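Local coordinates for protein putative monooxygenase (Fusobacterium nucleatum subsp. nucleatum, PDB 3MCS) that probably acts as a monooxygenase of the antibiotic biosynthesis family, although its substrate and reaction are not established, at residues Pro6-Tyr11 with Ile97-Ala102; Gly43-Thr48 with Val59-Asp64; Leu149-Thr154 with Cys163-Tyr168. One frame throughout, in Å; residues are numbered along the deposited sequence.

Contact 1 (Pro6-Tyr11 with Ile97-Ala102); sequences PILNVY and IDVQIA
L8 meets both I97 and V99, and these contacts form one seam of the closed antiparallel barrel, in the manner of the dimeric alpha-beta barrel proteins. Strand 7-11 faces strand 97-99 at 139° between their directions, so the two splay and soon part. L8 projects into the barrel, where its branched, wholly apolar side chain suits a buried place. With CG anti to the backbone N (chi1 177°), its isobutyl group reaches across the gap. CB lies 3.6 Å from CG2 of V99, the side chains running nearly perpendicular to each other, and CD2 of L8 brushes the same methyl. Its CG also lies against CD1 of I97, at 4.1 Å. I97 and V99 are beta-branched residues, which suit an extended strand and put methyls close to the backbone.

I97 is turned the other way about its first bond: CG1 lies opposite the carbonyl carbon (chi1 -51°), and the extended chain beyond it brings CD1 to two residues of strand 7-11. One is L8; the other is V10, whose CG2 lies 3.7 Å from that CD1. V59 and I61 of strand 55-62 and Y151 of strand 147-155 also touch L8. At the other end the pyrrolidine ring of P6 approaches V99 slantwise, CG to CB at 4.1 Å, and Y215 touches both residues. After V99 the chain turns a corner at Q100, and a classic beta bulge places Q100 and I101 together opposite L152.

Between residues 6-11 and 97-102 the direct backbone bond is N of I97 to O of L8, 2.8 Å. Farther along, where the strands have drawn apart, a water takes over: it accepts from the N of V99 at 2.9 Å and donates to the O of P6.

Contact 2 (Gly43-Thr48 with Val59-Asp64); sequences GLFAAT and VEIYND
V59 pairs with F45 through two backbone hydrogen bonds: its N donates to O of F45 at 2.9 Å, and its O accepts from N of F45. That oxygen also lies in the plane of the F45 ring, at its edge, 3.4 Å from CD1. The compact isopropyl group of V59 packs beside the base of the phenylalanine, the two CB atoms being 4.0 Å apart.

E60 points to the opposite face, beneath helix 20-37. Its methylene CG lies 3.9 Å from CD2 of L44, so a long acidic residue gives its apolar stem to the leucine while its OE2 is hydrogen-bonded to Y30 OH.

I61 returns to the barrel interior opposite G43. Its N donates to O of G43 at 3.0 Å, and a weak bond runs from N of G43 to O of I61. These exchanges belong to the antiparallel hairpin of strands 41-49 and 55-62, part of the ferredoxin-like half of the barrel. With CG1 anti to its N (chi1 -171°), I61 sets CG2 beside the glycine backbone. The F45 ring, whose CG sits next to its own N (chi1 -50°), folds back along the strand toward G43, which has no side chain to meet it; CE1 of F45 is 4.2 Å from CG2 of I61.

Y62 turns its ring toward helix 65-73, meeting F68 edge-to-face and the ring of H71 with the planes inclined, and D64, a short carboxylate suited to capping, is the N-cap of that helix, with OD1 accepting from N of A67.

Contact 3 (Leu149-Thr154 with Cys163-Tyr168); sequences LVYLGT and CLFEVY
CD2 of L149 reaches across to the ring of F165, 3.6 Å from its CD2, on the face of the hairpin that looks into the barrel. L149 is extended, CG anti to its N (chi1 177°), which also carries CD2 over the centre of one Y151 ring face, 3.7 Å above the plane. The same methyl thus covers the tyrosine face and touches the phenylalanine, a place suited to a branched aliphatic residue. The tyrosine's polar end is satisfied within this apolar setting, because Y151 OH is hydrogen-bonded to D104 OD2.

The backbone between the two segments is satisfied in three doubly bonded pairs. The N of L149 donates to O of V167 at 3.1 Å, and the N of V167 returns a bond to O of L149. In the middle pair N of Y151 donates to O of F165 (2.8 Å), while N of F165 donates to O of Y151. The last pair is completed by N of C163 donating a hydrogen bond to O of G153 at 2.8 Å, and N of G153 to O of C163. G153 presents no side chain to its cysteine partner.

V150 and L152 take their backbone partners from strand 91-104, and L164 bonds to T118 on the far side of its own strand. The hairpin of strands 147-155 and 161-168 is thus held on both flanks, as an antiparallel member of the alpha-beta barrel should be. CA-H groups add softer contacts, such as CA of E166 to O of L149 at 3.2 Å.

On the helix-covered face, where leucines fill the space with apolar bulk, L152 crosses L164 at a slant and packs its CB against CD1 of L164, at 3.9 Å.

Contact 1 joins the two hairpins. Its strand 7-11 pairs with 59-64 of contact 2 through probable hydrogen bonds from N of Y62 to O of I7 (2.8 Å) and from N of E60 to O of N9 (2.9 Å). Its other segment meets contact 3 through a probable hydrogen bond from N of L152 to O of I101 (2.7 Å). The centre of contact 1 is about 9 Å from each of the other two centres, which are about 11 Å apart. Contacts 2 and 3 belong to different hairpins but meet inside the barrel, where the rings of F45 and F165 pack edge-to-face. A bound acetate, probably from the crystallisation liquor, lies about 4 Å from the L164 side chain of contact 3.

Contact 1 (Pro6-Tyr11 with Ile97-Ala102)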
loop_
_atom_site.group_PDB
_atom_site.type_symbol
_atom_site.label_atom_id
_atom_site.label_comp_id
_atom_site.label_asym_id
_atom_site.label_seq_id
_atom_site.Cartn_x
_atom_site.Cartn_y
_atom_site.Cartn_z
ATOM N N PRO A 6 5.006 12.970 -4.639
ATOM C CA PRO A 6 3.782 12.261 -4.260
ATOM C C PRO A 6 3.731 11.880 -2.772
ATOM O O PRO A 6 4.736 11.518 -2.182
ATOM C CB PRO A 6 3.816 11.007 -5.140
ATOM C CG PRO A 6 5.251 10.815 -5.495
ATOM C CD PRO A 6 5.854 12.175 -5.543
ATOM N N ILE A 7 2.548 11.985 -2.182
ATOM C CA ILE A 7 2.352 11.628 -0.785
ATOM C C ILE A 7 1.716 10.258 -0.705
ATOM O O ILE A 7 0.633 10.073 -1.194
ATOM C CB ILE A 7 1.453 12.637 -0.023
ATOM C CG1 ILE A 7 1.937 14.092 -0.232
ATOM C CG2 ILE A 7 1.441 12.289 1.440
ATOM C CD1 ILE A 7 3.386 14.359 0.176
ATOM N N LEU A 8 2.424 9.316 -0.086
ATOM C CA LEU A 8 1.987 7.937 0.124
ATOM C C LEU A 8 2.005 7.627 1.621
ATOM O O LEU A 8 3.098 7.584 2.250
ATOM C CB LEU A 8 2.926 6.980 -0.582
ATOM C CG LEU A 8 2.650 5.481 -0.412
ATOM C CD1 LEU A 8 1.244 5.153 -0.834
ATOM C CD2 LEU A 8 3.645 4.674 -1.228
ATOM N N ASN A 9 0.801 7.439 2.175
ATOM C CA ASN A 9 0.598 7.137 3.583
ATOM C C ASN A 9 -0.149 5.807 3.714
ATOM O O ASN A 9 -1.103 5.555 2.983
ATOM C CB ASN A 9 -0.202 8.257 4.259
ATOM C CG ASN A 9 0.552 9.580 4.312
ATOM O OD1 ASN A 9 1.798 9.622 4.256
ATOM N ND2 ASN A 9 -0.204 10.680 4.451
ATOM N N VAL A 10 0.302 4.958 4.630
ATOM C CA VAL A 10 -0.315 3.670 4.880
ATOM C C VAL A 10 -0.786 3.677 6.312
ATOM O O VAL A 10 0.025 3.736 7.220
ATOM C CB VAL A 10 0.670 2.534 4.688
ATOM C CG1 VAL A 10 0.037 1.234 5.085
ATOM C CG2 VAL A 10 1.149 2.481 3.247
ATOM N N TYR A 11 -2.097 3.660 6.508
ATOM C CA TYR A 11 -2.709 3.688 7.833
ATOM C C TYR A 11 -3.178 2.298 8.256
ATOM O O TYR A 11 -3.780 1.590 7.458
ATOM C CB TYR A 11 -3.921 4.602 7.813
ATOM C CG TYR A 11 -3.598 5.993 7.381
ATOM C CD1 TYR A 11 -3.126 6.924 8.291
ATOM C CD2 TYR A 11 -3.783 6.399 6.058
ATOM C CE1 TYR A 11 -2.820 8.220 7.895
ATOM C CE2 TYR A 11 -3.487 7.693 5.662
ATOM C CZ TYR A 11 -3.002 8.590 6.584
ATOM O OH TYR A 11 -2.689 9.864 6.208
ATOM N N ILE A 97 5.572 7.583 3.624
ATOM C CA ILE A 97 6.621 6.991 2.763
ATOM C C ILE A 97 7.215 7.843 1.641
ATOM O O ILE A 97 6.499 8.439 0.866
ATOM C CB ILE A 97 6.030 5.723 2.110
ATOM C CG1 ILE A 97 5.407 4.831 3.195
ATOM C CG2 ILE A 97 7.088 4.978 1.327
ATOM C CD1 ILE A 97 4.646 3.678 2.671
ATOM N N ASP A 98 8.537 7.903 1.550
ATOM C CA ASP A 98 9.184 8.602 0.441
ATOM C C ASP A 98 9.075 7.637 -0.719
ATOM O O ASP A 98 9.723 6.578 -0.712
ATOM C CB ASP A 98 10.654 8.946 0.727
ATOM C CG ASP A 98 10.836 10.217 1.580
ATOM O OD1 ASP A 98 9.951 11.121 1.609
ATOM O OD2 ASP A 98 11.914 10.337 2.205
ATOM N N VAL A 99 8.250 7.978 -1.708
ATOM C CA VAL A 99 8.016 7.079 -2.838
ATOM C C VAL A 99 9.238 6.963 -3.742
ATOM O O VAL A 99 9.793 7.986 -4.149
ATOM C CB VAL A 99 6.838 7.559 -3.683
ATOM C CG1 VAL A 99 6.579 6.576 -4.831
ATOM C CG2 VAL A 99 5.625 7.697 -2.819
ATOM N N GLN A 100 9.678 5.736 -4.021
ATOM C CA GLN A 100 10.824 5.509 -4.926
ATOM C C GLN A 100 10.288 5.151 -6.288
ATOM O O GLN A 100 10.750 5.689 -7.303
ATOM C CB GLN A 100 11.731 4.406 -4.422
ATOM C CG GLN A 100 12.487 4.794 -3.173
ATOM C CD GLN A 100 13.629 5.783 -3.422
ATOM O OE1 GLN A 100 14.159 5.895 -4.536
ATOM N NE2 GLN A 100 14.027 6.484 -2.370
ATOM N N ILE A 101 9.344 4.210 -6.297
ATOM C CA ILE A 101 8.629 3.804 -7.484
ATOM C C ILE A 101 7.145 3.637 -7.162
ATOM O O ILE A 101 6.778 3.025 -6.157
ATOM C CB ILE A 101 9.115 2.483 -8.035
ATOM C CG1 ILE A 101 10.611 2.531 -8.309
ATOM C CG2 ILE A 101 8.350 2.183 -9.308
ATOM C CD1 ILE A 101 11.132 1.266 -8.917
ATOM N N ALA A 102 6.307 4.224 -8.003
ATOM C CA ALA A 102 4.869 4.084 -7.901
ATOM C C ALA A 102 4.335 3.950 -9.335
ATOM O O ALA A 102 4.420 4.892 -10.127
ATOM C CB ALA A 102 4.243 5.269 -7.182
HETATM O O HOH W 1 7.136 10.664 -2.081
#

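Contact 2 (Gly43-Thr48 with Val59-Asp64)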
loop_
_atom_site.group_PDB
_atom_site.type_symbol
_atom_site.label_atom_id
_atom_site.label_comp_id
_atom_site.label_asym_id
_atom_site.label_seq_id
_atom_site.Cartn_x
_atom_site.Cartn_y
_atom_site.Cartn_z
ATOM N N GLY A 43 -5.310 7.550 -5.630
ATOM C CA GLY A 43 -5.875 6.265 -5.341
ATOM C C GLY A 43 -5.983 5.971 -3.851
ATOM O O GLY A 43 -5.214 6.486 -3.039
ATOM N N LEU A 44 -6.982 5.169 -3.499
ATOM C CA LEU A 44 -7.192 4.702 -2.117
ATOM C C LEU A 44 -7.420 3.198 -2.164
ATOM O O LEU A 44 -8.118 2.710 -3.038
ATOM C CB LEU A 44 -8.334 5.440 -1.391
ATOM C CG LEU A 44 -7.850 6.745 -0.756
ATOM C CD1 LEU A 44 -7.748 7.800 -1.788
ATOM C CD2 LEU A 44 -8.787 7.198 0.336
ATOM N N PHE A 45 -6.807 2.479 -1.233
ATOM C CA PHE A 45 -6.875 1.033 -1.227
ATOM C C PHE A 45 -7.138 0.509 0.170
ATOM O O PHE A 45 -6.274 0.566 1.006
ATOM C CB PHE A 45 -5.541 0.514 -1.740
ATOM C CG PHE A 45 -5.103 1.160 -3.029
ATOM C CD1 PHE A 45 -4.462 2.379 -3.022
ATOM C CD2 PHE A 45 -5.333 0.542 -4.246
ATOM C CE1 PHE A 45 -4.058 2.992 -4.204
ATOM C CE2 PHE A 45 -4.925 1.140 -5.434
ATOM C CZ PHE A 45 -4.291 2.371 -5.408
ATOM N N ALA A 46 -8.342 0.033 0.434
ATOM C CA ALA A 46 -8.680 -0.528 1.742
ATOM C C ALA A 46 -8.613 -2.045 1.684
ATOM O O ALA A 46 -9.216 -2.654 0.809
ATOM C CB ALA A 46 -10.065 -0.088 2.159
ATOM N N ALA A 47 -7.871 -2.639 2.610
ATOM C CA ALA A 47 -7.720 -4.084 2.717
ATOM C C ALA A 47 -7.791 -4.489 4.184
ATOM O O ALA A 47 -7.826 -3.633 5.059
ATOM C CB ALA A 47 -6.397 -4.519 2.127
ATOM N N THR A 48 -7.785 -5.788 4.457
ATOM C CA THR A 48 -7.885 -6.291 5.815
ATOM C C THR A 48 -6.972 -7.493 6.014
ATOM O O THR A 48 -6.823 -8.308 5.112
ATOM C CB THR A 48 -9.342 -6.757 6.148
ATOM O OG1 THR A 48 -10.290 -5.745 5.826
ATOM C CG2 THR A 48 -9.486 -7.082 7.587
ATOM N N VAL A 59 -4.142 2.157 2.193
ATOM C CA VAL A 59 -3.055 2.795 1.478
ATOM C C VAL A 59 -3.681 3.988 0.768
ATOM O O VAL A 59 -4.629 3.820 0.034
ATOM C CB VAL A 59 -2.424 1.834 0.472
ATOM C CG1 VAL A 59 -1.292 2.507 -0.310
ATOM C CG2 VAL A 59 -1.929 0.603 1.200
ATOM N N GLU A 60 -3.166 5.186 1.024
ATOM C CA GLU A 60 -3.696 6.419 0.467
ATOM C C GLU A 60 -2.564 7.136 -0.263
ATOM O O GLU A 60 -1.488 7.298 0.295
ATOM C CB GLU A 60 -4.261 7.318 1.575
ATOM C CG GLU A 60 -5.455 6.746 2.376
ATOM C CD GLU A 60 -6.089 7.758 3.412
ATOM O OE1 GLU A 60 -5.692 8.928 3.549
ATOM O OE2 GLU A 60 -7.021 7.387 4.115
ATOM N N ILE A 61 -2.812 7.564 -1.509
ATOM C CA ILE A 61 -1.789 8.241 -2.318
ATOM C C ILE A 61 -2.337 9.472 -2.996
ATOM O O ILE A 61 -3.390 9.439 -3.641
ATOM C CB ILE A 61 -1.115 7.277 -3.332
ATOM C CG1 ILE A 61 0.088 7.961 -4.006
ATOM C CG2 ILE A 61 -2.134 6.732 -4.319
ATOM C CD1 ILE A 61 0.955 6.991 -4.822
ATOM N N TYR A 62 -1.607 10.570 -2.828
ATOM C CA TYR A 62 -2.014 11.881 -3.336
ATOM C C TYR A 62 -0.928 12.518 -4.187
ATOM O O TYR A 62 0.248 12.185 -4.104
ATOM C CB TYR A 62 -2.376 12.803 -2.175
ATOM C CG TYR A 62 -3.414 12.215 -1.265
ATOM C CD1 TYR A 62 -3.058 11.368 -0.242
ATOM C CD2 TYR A 62 -4.752 12.492 -1.442
ATOM C CE1 TYR A 62 -4.015 10.818 0.595
ATOM C CE2 TYR A 62 -5.719 11.954 -0.604
ATOM C CZ TYR A 62 -5.339 11.117 0.415
ATOM O OH TYR A 62 -6.259 10.558 1.267
ATOM N N ASN A 63 -1.344 13.488 -4.978
ATOM C CA ASN A 63 -0.449 14.076 -5.929
ATOM C C ASN A 63 0.577 14.976 -5.254
ATOM O O ASN A 63 1.707 15.058 -5.724
ATOM C CB ASN A 63 -1.265 14.823 -6.987
ATOM C CG ASN A 63 -0.706 14.650 -8.392
ATOM O OD1 ASN A 63 0.508 14.697 -8.613
ATOM N ND2 ASN A 63 -1.599 14.452 -9.354
ATOM N N ASP A 64 0.181 15.644 -4.166
ATOM C CA ASP A 64 1.078 16.539 -3.396
ATOM C C ASP A 64 0.525 16.836 -1.996
ATOM O O ASP A 64 -0.617 16.473 -1.706
ATOM C CB ASP A 64 1.363 17.844 -4.140
ATOM C CG ASP A 64 0.130 18.708 -4.350
ATOM O OD1 ASP A 64 -0.852 18.645 -3.581
ATOM O OD2 ASP A 64 0.165 19.505 -5.297
#

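Contact 3 (Leu149-Thr154 with Cys163-Tyr168)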
loop_
_atom_site.group_PDB
_atom_site.type_symbol
_atom_site.label_atom_id
_atom_site.label_comp_id
_atom_site.label_asym_id
_atom_site.label_seq_id
_atom_site.Cartn_x
_atom_site.Cartn_y
_atom_site.Cartn_z
ATOM N N LEU A 149 -0.433 -3.164 -9.818
ATOM C CA LEU A 149 0.123 -2.029 -9.060
ATOM C C LEU A 149 1.337 -2.403 -8.218
ATOM O O LEU A 149 1.377 -3.477 -7.660
ATOM C CB LEU A 149 -0.990 -1.462 -8.141
ATOM C CG LEU A 149 -0.773 -0.330 -7.157
ATOM C CD1 LEU A 149 -2.109 0.244 -6.705
ATOM C CD2 LEU A 149 0.027 -0.768 -5.957
ATOM N N VAL A 150 2.321 -1.514 -8.160
ATOM C CA VAL A 150 3.461 -1.683 -7.285
ATOM C C VAL A 150 3.833 -0.306 -6.732
ATOM O O VAL A 150 4.162 0.593 -7.505
ATOM C CB VAL A 150 4.706 -2.341 -7.977
ATOM C CG1 VAL A 150 4.384 -3.738 -8.427
ATOM C CG2 VAL A 150 5.219 -1.505 -9.160
ATOM N N TYR A 151 3.707 -0.113 -5.419
ATOM C CA TYR A 151 4.184 1.111 -4.794
ATOM C C TYR A 151 5.346 0.725 -3.879
ATOM O O TYR A 151 5.164 -0.072 -2.959
ATOM C CB TYR A 151 3.120 1.854 -3.979
ATOM C CG TYR A 151 1.877 2.338 -4.712
ATOM C CD1 TYR A 151 1.857 2.553 -6.103
ATOM C CD2 TYR A 151 0.746 2.694 -3.987
ATOM C CE1 TYR A 151 0.714 3.018 -6.749
ATOM C CE2 TYR A 151 -0.394 3.159 -4.619
ATOM C CZ TYR A 151 -0.411 3.337 -5.997
ATOM O OH TYR A 151 -1.556 3.818 -6.612
ATOM N N LEU A 152 6.520 1.287 -4.137
ATOM C CA LEU A 152 7.725 0.986 -3.370
ATOM C C LEU A 152 8.312 2.261 -2.810
ATOM O O LEU A 152 8.556 3.221 -3.553
ATOM C CB LEU A 152 8.782 0.327 -4.263
ATOM C CG LEU A 152 10.153 0.039 -3.635
ATOM C CD1 LEU A 152 10.069 -1.040 -2.550
ATOM C CD2 LEU A 152 11.120 -0.376 -4.695
ATOM N N GLY A 153 8.563 2.271 -1.509
ATOM C CA GLY A 153 9.157 3.444 -0.875
ATOM C C GLY A 153 9.796 3.157 0.465
ATOM O O GLY A 153 9.775 2.022 0.935
ATOM N N THR A 154 10.367 4.194 1.070
ATOM C CA THR A 154 11.047 4.061 2.349
ATOM C C THR A 154 10.347 4.918 3.401
ATOM O O THR A 154 9.861 6.004 3.123
ATOM C CB THR A 154 12.531 4.433 2.209
ATOM O OG1 THR A 154 12.669 5.769 1.703
ATOM C CG2 THR A 154 13.220 3.470 1.236
ATOM N N CYS A 163 8.901 -0.268 2.210
ATOM C CA CYS A 163 7.490 -0.662 2.215
ATOM C C CYS A 163 7.016 -0.905 0.819
ATOM O O CYS A 163 7.100 0.001 -0.019
ATOM C CB CYS A 163 6.623 0.449 2.797
ATOM S SG CYS A 163 7.001 0.853 4.526
ATOM N N LEU A 164 6.474 -2.105 0.577
ATOM C CA LEU A 164 6.002 -2.496 -0.756
ATOM C C LEU A 164 4.538 -2.922 -0.764
ATOM O O LEU A 164 4.168 -3.914 -0.143
ATOM C CB LEU A 164 6.851 -3.641 -1.298
ATOM C CG LEU A 164 6.488 -4.062 -2.715
ATOM C CD1 LEU A 164 6.730 -2.879 -3.650
ATOM C CD2 LEU A 164 7.271 -5.311 -3.190
ATOM N N PHE A 165 3.711 -2.158 -1.467
ATOM C CA PHE A 165 2.304 -2.486 -1.653
ATOM C C PHE A 165 2.135 -2.895 -3.085
ATOM O O PHE A 165 2.594 -2.198 -3.975
ATOM C CB PHE A 165 1.408 -1.298 -1.377
ATOM C CG PHE A 165 -0.067 -1.606 -1.514
ATOM C CD1 PHE A 165 -0.678 -2.522 -0.658
ATOM C CD2 PHE A 165 -0.850 -0.956 -2.462
ATOM C CE1 PHE A 165 -2.032 -2.801 -0.755
ATOM C CE2 PHE A 165 -2.221 -1.223 -2.563
ATOM C CZ PHE A 165 -2.810 -2.158 -1.715
ATOM N N GLU A 166 1.477 -4.018 -3.314
ATOM C CA GLU A 166 1.300 -4.523 -4.667
ATOM C C GLU A 166 -0.036 -5.221 -4.846
ATOM O O GLU A 166 -0.475 -5.948 -3.980
ATOM C CB GLU A 166 2.480 -5.437 -5.047
ATOM C CG GLU A 166 2.859 -6.464 -3.994
ATOM C CD GLU A 166 4.133 -7.242 -4.333
ATOM O OE1 GLU A 166 4.666 -7.116 -5.468
ATOM O OE2 GLU A 166 4.601 -7.991 -3.436
ATOM N N VAL A 167 -0.682 -4.961 -5.980
ATOM C CA VAL A 167 -1.967 -5.549 -6.302
ATOM C C VAL A 167 -1.826 -6.363 -7.589
ATOM O O VAL A 167 -1.153 -5.924 -8.499
ATOM C CB VAL A 167 -3.026 -4.464 -6.444
ATOM C CG1 VAL A 167 -4.356 -5.066 -6.790
ATOM C CG2 VAL A 167 -3.118 -3.642 -5.134
ATOM N N TYR A 168 -2.439 -7.555 -7.627
ATOM C CA TYR A 168 -2.406 -8.485 -8.759
ATOM C C TYR A 168 -3.823 -8.813 -9.239
ATOM O O TYR A 168 -4.791 -8.698 -8.474
ATOM C CB TYR A 168 -1.667 -9.766 -8.368
ATOM C CG TYR A 168 -0.206 -9.550 -8.032
ATOM C CD1 TYR A 168 0.179 -9.122 -6.774
ATOM C CD2 TYR A 168 0.794 -9.764 -8.976
ATOM C CE1 TYR A 168 1.497 -8.885 -6.460
ATOM C CE2 TYR A 168 2.141 -9.539 -8.666
ATOM C CZ TYR A 168 2.481 -9.092 -7.399
ATOM O OH TYR A 168 3.812 -8.875 -7.065
#